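Local coordinates for citrate lyase subunit beta-like protein (Mycobacterium tuberculosis H37Rv, PDB 6CJ4) that binds one magnesium ion per subunit, probably acts as a lyase and may play a role in fatty acid biosynthesis, at residues V70-A75 with T95-K100; P99-A104 with V115-E120; M140-E145 with A185-H190. One frame throughout, in Å; residues are numbered along the deposited sequence.

The three contacts lie in one TIM barrel, a closed sheet of eight parallel strands. Contact 1 pairs strands 69-72 and 95-98. Contact 2 joins the loop after strand 95-98 to the end of strand 114-119, and it shares Pro99 and Lys100 with contact 1. Contact 3 comes later in the chain and pairs strands 137-142 and 184-187. The centres of contacts 1 and 2 are about 8 Å apart, those of 2 and 3 about 11 Å, and those of 1 and 3 about 13 Å. All three touch the bound acetoacetate. Together they bring residues to the magnesium and ligand site, where Glu120 of contact 2 binds the metal.

Contact 1. Residues V70-A75 with T95-K100. With AAE (acetoacetic acid), chain D; ACT (acetate ion), chain C.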
loop_
_atom_site.group_PDB
_atom_site.type_symbol
_atom_site.label_atom_id
_atom_site.label_comp_id
_atom_site.label_asym_id
_atom_site.label_seq_id
_atom_site.Cartn_x
_atom_site.Cartn_y
_atom_site.Cartn_z
ATOM N N VAL A 70 26.171 -10.022 -10.699
ATOM C CA VAL A 70 25.840 -9.744 -9.306
ATOM C C VAL A 70 25.944 -11.066 -8.556
ATOM O O VAL A 70 25.685 -12.127 -9.132
ATOM C CB VAL A 70 24.410 -9.146 -9.189
ATOM C CG1 VAL A 70 23.953 -9.054 -7.735
ATOM C CG2 VAL A 70 24.337 -7.780 -9.875
ATOM N N VAL A 71 26.312 -11.019 -7.275
ATOM C CA VAL A 71 26.388 -12.232 -6.462
ATOM C C VAL A 71 25.338 -12.147 -5.362
ATOM O O VAL A 71 25.391 -11.244 -4.517
ATOM C CB VAL A 71 27.789 -12.440 -5.865
ATOM C CG1 VAL A 71 27.808 -13.688 -4.975
ATOM C CG2 VAL A 71 28.849 -12.569 -6.987
ATOM N N ARG A 72 24.387 -13.086 -5.351
ATOM C CA ARG A 72 23.446 -13.136 -4.235
ATOM C C ARG A 72 24.094 -13.872 -3.071
ATOM O O ARG A 72 24.416 -15.063 -3.178
ATOM C CB ARG A 72 22.119 -13.802 -4.600
ATOM C CG ARG A 72 21.182 -13.818 -3.372
ATOM C CD ARG A 72 19.702 -14.023 -3.722
ATOM N NE ARG A 72 19.409 -15.408 -4.065
ATOM C CZ ARG A 72 18.171 -15.887 -4.181
ATOM N NH1 ARG A 72 17.132 -15.090 -3.969
ATOM N NH2 ARG A 72 17.980 -17.158 -4.491
ATOM N N ILE A 73 24.302 -13.154 -1.967
ATOM C CA ILE A 73 24.892 -13.732 -0.768
ATOM C C ILE A 73 23.782 -14.201 0.162
ATOM O O ILE A 73 22.600 -14.132 -0.187
ATOM C CB ILE A 73 25.823 -12.720 -0.079
ATOM C CG1 ILE A 73 25.027 -11.479 0.364
ATOM C CG2 ILE A 73 26.931 -12.340 -1.047
ATOM C CD1 ILE A 73 25.884 -10.374 1.037
ATOM N N ASN A 74 24.151 -14.698 1.336
ATOM C CA ASN A 74 23.156 -15.171 2.285
ATOM C C ASN A 74 22.725 -14.034 3.207
ATOM O O ASN A 74 23.254 -12.919 3.153
ATOM C CB ASN A 74 23.703 -16.382 3.043
ATOM C CG ASN A 74 23.679 -17.640 2.180
ATOM O OD1 ASN A 74 22.675 -18.353 2.140
ATOM N ND2 ASN A 74 24.763 -17.885 1.445
ATOM N N ALA A 75 21.713 -14.314 4.029
ATOM C CA ALA A 75 21.020 -13.272 4.774
ATOM C C ALA A 75 21.900 -12.686 5.881
ATOM O O ALA A 75 22.844 -13.316 6.372
ATOM C CB ALA A 75 19.725 -13.826 5.382
ATOM N N THR A 95 29.180 -6.018 -6.639
ATOM C CA THR A 95 27.763 -5.839 -6.338
ATOM C C THR A 95 27.185 -7.137 -5.806
ATOM O O THR A 95 27.347 -8.195 -6.425
ATOM C CB THR A 95 26.969 -5.399 -7.574
ATOM O OG1 THR A 95 27.573 -4.228 -8.134
ATOM C CG2 THR A 95 25.506 -5.094 -7.195
ATOM N N VAL A 96 26.514 -7.058 -4.668
ATOM C CA VAL A 96 25.884 -8.224 -4.069
ATOM C C VAL A 96 24.388 -7.981 -3.968
ATOM O O VAL A 96 23.924 -6.839 -3.857
ATOM C CB VAL A 96 26.464 -8.557 -2.679
ATOM C CG1 VAL A 96 27.953 -8.941 -2.803
ATOM C CG2 VAL A 96 26.281 -7.369 -1.724
ATOM N N MET A 97 23.636 -9.080 -3.984
ATOM C CA MET A 97 22.207 -9.070 -3.700
ATOM C C MET A 97 21.982 -9.628 -2.300
ATOM O O MET A 97 22.450 -10.726 -1.984
ATOM C CB MET A 97 21.435 -9.902 -4.731
ATOM C CG MET A 97 19.928 -9.916 -4.483
ATOM S SD MET A 97 19.057 -10.824 -5.791
ATOM C CE MET A 97 19.001 -9.597 -7.084
ATOM N N LEU A 98 21.281 -8.858 -1.456
ATOM C CA LEU A 98 21.048 -9.233 -0.068
ATOM C C LEU A 98 19.647 -9.800 0.067
ATOM O O LEU A 98 18.674 -9.036 -0.035
ATOM C CB LEU A 98 21.217 -8.019 0.854
ATOM C CG LEU A 98 20.876 -8.265 2.335
ATOM C CD1 LEU A 98 21.863 -9.235 2.990
ATOM C CD2 LEU A 98 20.851 -6.921 3.099
ATOM N N PRO A 99 19.483 -11.103 0.297
ATOM C CA PRO A 99 18.139 -11.659 0.483
ATOM C C PRO A 99 17.640 -11.389 1.895
ATOM O O PRO A 99 18.413 -11.095 2.813
ATOM C CB PRO A 99 18.353 -13.161 0.253
ATOM C CG PRO A 99 19.745 -13.395 0.842
ATOM C CD PRO A 99 20.532 -12.112 0.522
ATOM N N LYS A 100 16.321 -11.527 2.060
ATOM C CA LYS A 100 15.643 -11.198 3.312
ATOM C C LYS A 100 16.130 -9.864 3.873
ATOM O O LYS A 100 16.378 -9.744 5.079
ATOM C CB LYS A 100 15.837 -12.307 4.350
ATOM C CG LYS A 100 14.985 -13.568 4.084
ATOM C CD LYS A 100 15.637 -14.465 3.047
ATOM C CE LYS A 100 14.802 -15.708 2.785
ATOM N NZ LYS A 100 15.484 -16.664 1.864
HETATM O O1 AAE D . 11.663 -15.809 -2.442
HETATM C C2 AAE D . 11.264 -15.643 -3.623
HETATM O O3 AAE D . 10.071 -15.287 -3.849
HETATM C C4 AAE D . 12.191 -15.857 -4.777
HETATM C C5 AAE D . 13.536 -15.202 -4.725
HETATM O O8 AAE D . 14.136 -15.133 -3.656
HETATM C C9 AAE D . 14.138 -14.674 -5.981
HETATM C C ACT C . 15.050 -18.415 -5.978
HETATM O O ACT C . 13.893 -18.738 -6.374
HETATM O OXT ACT C . 15.406 -18.000 -4.832
HETATM C CH3 ACT C . 16.180 -18.558 -7.064
#
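Val71 and Val96 pair in parallel between strands 69-72 and 95-98 of the TIM barrel. With helix 79-89 the two strands form a beta-alpha-beta unit. The strand pairing is the tight part. Val71 N donates to Thr95 O at 3.1 Å. Met97 N donates to Val71 O at 2.8 Å. Ile73 N donates to Met97 O at 3.1 Å. Arg72 and Met97 share the face lining the barrel interior, and Arg72 CD passes Met97 SD at 3.9 Å. On the face of Val71 and Val96, Ile73 adds apolar cover. Its CG1 stands between backbone N and carbonyl carbon (chi1 62°), and CD1 comes to rest near Val96 CG2.

The contact slackens past the strand ends. Pro99 CD still presses on Ile73 O at 3.0 Å, and that buried oxygen has no hydrogen-bond partner. Farther along, the partly exposed Ala75 and Lys100 approach only at 4.3 Å, CB to CB. Lys100 NZ turns instead to Glu44, Asp45 and Asp146.

Arg72 binds the ligand. Asp42 forms a salt bridge with NE of Arg72. Two acceptors lie at the guanidinium edge, near its plane. Arg72 NH1 donates to acetoacetate O8 at 3.0 Å. The other acceptor is an acetate ion, which probably comes from the crystallisation liquor. Arg72 NH2 donates to its OXT at 2.7 Å, almost straight at 174°.

Contact 2. Residues P99-A104 with V115-E120. With MG (magnesium ion), chain B; AAE (acetoacetic acid), chain D.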
loop_
_atom_site.group_PDB
_atom_site.type_symbol
_atom_site.label_atom_id
_atom_site.label_comp_id
_atom_site.label_asym_id
_atom_site.label_seq_id
_atom_site.Cartn_x
_atom_site.Cartn_y
_atom_site.Cartn_z
ATOM N N PRO A 99 19.483 -11.103 0.297
ATOM C CA PRO A 99 18.139 -11.659 0.483
ATOM C C PRO A 99 17.640 -11.389 1.895
ATOM O O PRO A 99 18.413 -11.095 2.813
ATOM C CB PRO A 99 18.353 -13.161 0.253
ATOM C CG PRO A 99 19.745 -13.395 0.842
ATOM C CD PRO A 99 20.532 -12.112 0.522
ATOM N N LYS A 100 16.321 -11.527 2.060
ATOM C CA LYS A 100 15.643 -11.198 3.312
ATOM C C LYS A 100 16.130 -9.864 3.873
ATOM O O LYS A 100 16.378 -9.744 5.079
ATOM C CB LYS A 100 15.837 -12.307 4.350
ATOM C CG LYS A 100 14.985 -13.568 4.084
ATOM C CD LYS A 100 15.637 -14.465 3.047
ATOM C CE LYS A 100 14.802 -15.708 2.785
ATOM N NZ LYS A 100 15.484 -16.664 1.864
ATOM N N ALA A 101 16.286 -8.863 3.008
ATOM C CA ALA A 101 16.772 -7.560 3.462
ATOM C C ALA A 101 15.726 -6.925 4.371
ATOM O O ALA A 101 14.559 -6.792 3.983
ATOM C CB ALA A 101 17.064 -6.654 2.268
ATOM N N GLU A 102 16.132 -6.539 5.591
ATOM C CA GLU A 102 15.146 -6.132 6.585
ATOM C C GLU A 102 15.437 -4.819 7.287
ATOM O O GLU A 102 14.578 -4.352 8.043
ATOM C CB GLU A 102 14.961 -7.234 7.637
ATOM C CG GLU A 102 14.148 -8.396 7.058
ATOM C CD GLU A 102 13.824 -9.468 8.064
ATOM O OE1 GLU A 102 12.732 -10.063 7.943
ATOM O OE2 GLU A 102 14.650 -9.716 8.967
ATOM N N SER A 103 16.585 -4.196 7.042
ATOM C CA SER A 103 16.888 -2.926 7.681
ATOM C C SER A 103 17.970 -2.222 6.884
ATOM O O SER A 103 18.746 -2.855 6.161
ATOM C CB SER A 103 17.347 -3.129 9.123
ATOM O OG SER A 103 18.634 -3.721 9.137
ATOM N N ALA A 104 18.022 -0.897 7.041
ATOM C CA ALA A 104 19.153 -0.152 6.495
ATOM C C ALA A 104 20.469 -0.679 7.054
ATOM O O ALA A 104 21.483 -0.712 6.344
ATOM C CB ALA A 104 18.993 1.344 6.789
ATOM N N VAL A 115 24.823 -2.722 -3.226
ATOM C CA VAL A 115 23.872 -3.695 -2.698
ATOM C C VAL A 115 22.555 -3.584 -3.448
ATOM O O VAL A 115 21.994 -2.491 -3.565
ATOM C CB VAL A 115 23.633 -3.505 -1.187
ATOM C CG1 VAL A 115 22.599 -4.510 -0.687
ATOM C CG2 VAL A 115 24.928 -3.646 -0.413
ATOM N N ILE A 116 22.059 -4.716 -3.936
ATOM C CA ILE A 116 20.676 -4.838 -4.380
ATOM C C ILE A 116 19.922 -5.537 -3.256
ATOM O O ILE A 116 20.181 -6.706 -2.947
ATOM C CB ILE A 116 20.575 -5.606 -5.708
ATOM C CG1 ILE A 116 21.349 -4.843 -6.795
ATOM C CG2 ILE A 116 19.106 -5.784 -6.105
ATOM C CD1 ILE A 116 21.429 -5.566 -8.136
ATOM N N ALA A 117 19.007 -4.817 -2.612
ATOM C CA ALA A 117 18.263 -5.378 -1.493
ATOM C C ALA A 117 17.066 -6.154 -2.024
ATOM O O ALA A 117 16.230 -5.600 -2.747
ATOM C CB ALA A 117 17.795 -4.276 -0.545
ATOM N N LEU A 118 16.979 -7.429 -1.657
ATOM C CA LEU A 118 15.849 -8.275 -2.037
ATOM C C LEU A 118 14.905 -8.319 -0.838
ATOM O O LEU A 118 15.181 -8.981 0.170
ATOM C CB LEU A 118 16.332 -9.660 -2.461
ATOM C CG LEU A 118 15.285 -10.766 -2.640
ATOM C CD1 LEU A 118 14.155 -10.358 -3.598
ATOM C CD2 LEU A 118 15.972 -12.064 -3.117
ATOM N N VAL A 119 13.798 -7.589 -0.945
ATOM C CA VAL A 119 12.798 -7.523 0.114
ATOM C C VAL A 119 11.793 -8.648 -0.105
ATOM O O VAL A 119 11.137 -8.711 -1.148
ATOM C CB VAL A 119 12.098 -6.154 0.136
ATOM C CG1 VAL A 119 10.892 -6.196 1.071
ATOM C CG2 VAL A 119 13.067 -5.062 0.568
ATOM N N GLU A 120 11.664 -9.524 0.889
ATOM C CA GLU A 120 10.849 -10.727 0.750
ATOM C C GLU A 120 10.353 -11.194 2.112
ATOM O O GLU A 120 10.142 -12.394 2.319
ATOM C CB GLU A 120 11.646 -11.843 0.037
ATOM C CG GLU A 120 13.035 -12.085 0.630
ATOM C CD GLU A 120 13.873 -13.081 -0.167
ATOM O OE1 GLU A 120 13.314 -13.777 -1.048
ATOM O OE2 GLU A 120 15.098 -13.174 0.096
HETATM MG MG MG B . 13.666 -15.753 -1.699
HETATM O O1 AAE D . 11.663 -15.809 -2.442
HETATM C C2 AAE D . 11.264 -15.643 -3.623
HETATM O O3 AAE D . 10.071 -15.287 -3.849
HETATM C C4 AAE D . 12.191 -15.857 -4.777
HETATM C C5 AAE D . 13.536 -15.202 -4.725
HETATM O O8 AAE D . 14.136 -15.133 -3.656
HETATM C C9 AAE D . 14.138 -14.674 -5.981
HETATM O O HOH W 1 15.652 -15.387 -1.056
HETATM O O HOH W 2 13.019 -8.922 3.433
HETATM O O HOH W 3 14.139 -17.735 -2.216
#
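Lys100 and Glu120 meet through both backbone and side chain at the metal site of the TIM barrel. Two direct hydrogen bonds tie the loop to the strand end. Lys100 N donates to Glu120 OE2 at 2.8 Å; the oxygen accepts with its anti lone pair, the one turned away from OE1. The next amide, Ala101 N, donates to Leu118 O at 3.0 Å. Water adds two bridges. One water lies between Lys100 NZ and Glu120 OE2, and it also binds the magnesium ion. Another accepts from Glu120 N and donates to Ala101 O.

The charged contact is weaker. Lys100 NZ and Glu120 OE2 form a long salt bridge at 3.9 Å. The lysine chain bends at chi2 (81°), and this lays CD against the same oxygen at 3.3 Å. Its amine has a stronger partner in Glu44.

Metal binding uses the other carboxylate oxygen. Glu120 OE1 bonds to magnesium at 2.1 Å. O1 and O8 of acetoacetate chelate the ion, and two waters and Asp146 complete six ligands. The loop amide on OE2 probably helps fix the rotation of a carboxylate whose OE1 holds the metal.

Apolar contacts are few. Ala101 CB meets Ala117 CB at 3.8 Å, and Pro99 CB lies 4.3 Å from Leu118 CD2.

The loop leads from strand 95-98 into helix 104-108, which Ser103 N-caps. Strand 114-119 lies between strands 95-98 and 137-142, with Leu118 touching Met97, Met141 and Arg72.

Contact 3. Residues M140-E145 with A185-H190; sequences MMWGAE and ALDAVH. With AAE (acetoacetic acid), chain D.
Trp142 holds CG between its backbone N and carbonyl carbon (chi1 75°), a rotation that lays the indole against Asp187 and Ala188. Met141 is fully extended, with CG opposite its backbone N (chi1 -176°). Its chain crosses Leu186 at about a right angle, and CE reaches Val189 CG1 and the methyl C9 of acetoacetate.

The indole makes the main polar contact. Trp142 NE1 donates to Asp187 OD1 at 2.8 Å, nearly in the ring plane and almost straight at 173°. Arg171 forms a salt bridge to the same oxygen, and Ala188 N adds a weak bond. Ala188 CB sits over one ring face in a CH-pi contact, 3.8 Å from the centroid of the five-membered ring of Trp142. The strands pair in parallel, and Leu186 N donates to Met140 O at 2.8 Å. Beside them Met141 CB and Leu186 CB touch at 3.7 Å. A water bridges Trp142 O and Val189 N.

At the start of helix 144-150, Glu145 N donates to acetoacetate O3 at 2.7 Å. The helix end would probably favour this carboxylate. Glu145 O is hydrogen-bonded to His267 of a second subunit, placing helix 144-150 at the trimer interface.

In the barrel, Met141 and Leu186 face the interior and touch strands 114-119 and 213-216. Trp142 packs outside, on helix 165-180 and edge-to-face with Tyr163.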
loop_
_atom_site.group_PDB
_atom_site.type_symbol
_atom_site.label_atom_id
_atom_site.label_comp_id
_atom_site.label_asym_id
_atom_site.label_seq_id
_atom_site.Cartn_x
_atom_site.Cartn_y
_atom_site.Cartn_z
ATOM N N MET A 140 16.497 -2.366 -5.702
ATOM C CA MET A 140 15.551 -3.095 -4.868
ATOM C C MET A 140 14.863 -4.153 -5.716
ATOM O O MET A 140 14.466 -3.885 -6.855
ATOM C CB MET A 140 14.468 -2.185 -4.259
ATOM C CG MET A 140 15.006 -0.951 -3.524
ATOM S SD MET A 140 15.485 -1.380 -1.842
ATOM C CE MET A 140 13.895 -1.769 -1.085
ATOM N N MET A 141 14.722 -5.342 -5.148
ATOM C CA MET A 141 13.939 -6.425 -5.733
ATOM C C MET A 141 12.948 -6.903 -4.682
ATOM O O MET A 141 13.130 -6.670 -3.485
ATOM C CB MET A 141 14.856 -7.573 -6.184
ATOM C CG MET A 141 14.173 -8.739 -6.906
ATOM S SD MET A 141 15.422 -9.996 -7.311
ATOM C CE MET A 141 14.329 -11.286 -7.920
ATOM N N TRP A 142 11.891 -7.582 -5.122
ATOM C CA TRP A 142 10.994 -8.217 -4.175
ATOM C C TRP A 142 10.834 -9.695 -4.517
ATOM O O TRP A 142 11.073 -10.132 -5.651
ATOM C CB TRP A 142 9.622 -7.498 -4.117
ATOM C CG TRP A 142 8.744 -7.767 -5.285
ATOM C CD1 TRP A 142 8.910 -7.309 -6.560
ATOM C CD2 TRP A 142 7.555 -8.553 -5.287
ATOM N NE1 TRP A 142 7.892 -7.771 -7.364
ATOM C CE2 TRP A 142 7.049 -8.542 -6.606
ATOM C CE3 TRP A 142 6.863 -9.266 -4.299
ATOM C CZ2 TRP A 142 5.889 -9.221 -6.965
ATOM C CZ3 TRP A 142 5.706 -9.925 -4.651
ATOM C CH2 TRP A 142 5.231 -9.907 -5.982
ATOM N N GLY A 143 10.475 -10.474 -3.498
ATOM C CA GLY A 143 10.286 -11.908 -3.653
ATOM C C GLY A 143 8.982 -12.371 -3.038
ATOM O O GLY A 143 8.813 -12.311 -1.818
ATOM N N ALA A 144 8.055 -12.844 -3.876
ATOM C CA ALA A 144 6.709 -13.167 -3.407
ATOM C C ALA A 144 6.676 -14.424 -2.553
ATOM O O ALA A 144 5.833 -14.537 -1.650
ATOM C CB ALA A 144 5.760 -13.350 -4.597
ATOM N N GLU A 145 7.537 -15.399 -2.853
ATOM C CA GLU A 145 7.397 -16.711 -2.231
ATOM C C GLU A 145 7.941 -16.710 -0.809
ATOM O O GLU A 145 7.281 -17.210 0.111
ATOM C CB GLU A 145 8.078 -17.771 -3.093
ATOM C CG GLU A 145 7.649 -17.697 -4.560
ATOM C CD GLU A 145 6.133 -17.791 -4.738
ATOM O OE1 GLU A 145 5.492 -18.588 -4.019
ATOM O OE2 GLU A 145 5.584 -17.059 -5.594
ATOM N N ALA A 185 14.895 -0.862 -10.006
ATOM C CA ALA A 185 13.731 -1.613 -9.542
ATOM C C ALA A 185 13.667 -2.932 -10.308
ATOM O O ALA A 185 13.588 -2.929 -11.539
ATOM C CB ALA A 185 12.443 -0.815 -9.752
ATOM N N LEU A 186 13.710 -4.045 -9.581
ATOM C CA LEU A 186 13.721 -5.384 -10.167
ATOM C C LEU A 186 12.434 -6.107 -9.799
ATOM O O LEU A 186 12.103 -6.211 -8.615
ATOM C CB LEU A 186 14.925 -6.200 -9.670
ATOM C CG LEU A 186 16.351 -5.847 -10.115
ATOM C CD1 LEU A 186 16.772 -4.462 -9.638
ATOM C CD2 LEU A 186 17.313 -6.886 -9.560
ATOM N N ASP A 187 11.731 -6.643 -10.803
ATOM C CA ASP A 187 10.485 -7.357 -10.546
ATOM C C ASP A 187 10.757 -8.837 -10.267
ATOM O O ASP A 187 11.777 -9.403 -10.682
ATOM C CB ASP A 187 9.518 -7.207 -11.729
ATOM C CG ASP A 187 8.061 -7.457 -11.347
ATOM O OD1 ASP A 187 7.731 -7.408 -10.149
ATOM O OD2 ASP A 187 7.238 -7.720 -12.256
ATOM N N ALA A 188 9.811 -9.463 -9.573
ATOM C CA ALA A 188 9.971 -10.814 -9.047
ATOM C C ALA A 188 10.042 -11.862 -10.156
ATOM O O ALA A 188 9.503 -11.683 -11.251
ATOM C CB ALA A 188 8.809 -11.159 -8.114
ATOM N N VAL A 189 10.685 -12.990 -9.832
ATOM C CA VAL A 189 10.801 -14.106 -10.762
ATOM C C VAL A 189 9.431 -14.710 -11.035
ATOM O O VAL A 189 8.543 -14.727 -10.172
ATOM C CB VAL A 189 11.767 -15.181 -10.228
ATOM C CG1 VAL A 189 13.173 -14.610 -10.034
ATOM C CG2 VAL A 189 11.245 -15.799 -8.935
ATOM N N HIS A 190 9.267 -15.228 -12.246
ATOM C CA HIS A 190 8.085 -15.991 -12.637
ATOM C C HIS A 190 8.439 -17.470 -12.528
ATOM O O HIS A 190 9.156 -18.002 -13.379
ATOM C CB HIS A 190 7.656 -15.614 -14.053
ATOM C CG HIS A 190 6.261 -16.030 -14.390
ATOM N ND1 HIS A 190 5.156 -15.281 -14.046
ATOM C CD2 HIS A 190 5.790 -17.124 -15.033
ATOM C CE1 HIS A 190 4.063 -15.896 -14.464
ATOM N NE2 HIS A 190 4.420 -17.015 -15.067
HETATM O O1 AAE D . 11.663 -15.809 -2.442
HETATM C C2 AAE D . 11.264 -15.643 -3.623
HETATM O O3 AAE D . 10.071 -15.287 -3.849
HETATM C C4 AAE D . 12.191 -15.857 -4.777
HETATM C C5 AAE D . 13.536 -15.202 -4.725
HETATM O O8 AAE D . 14.136 -15.133 -3.656
HETATM C C9 AAE D . 14.138 -14.674 -5.981
HETATM O O HOH W 4 11.472 -12.769 -6.865
HETATM O O HOH W 5 7.013 -15.349 -7.369
#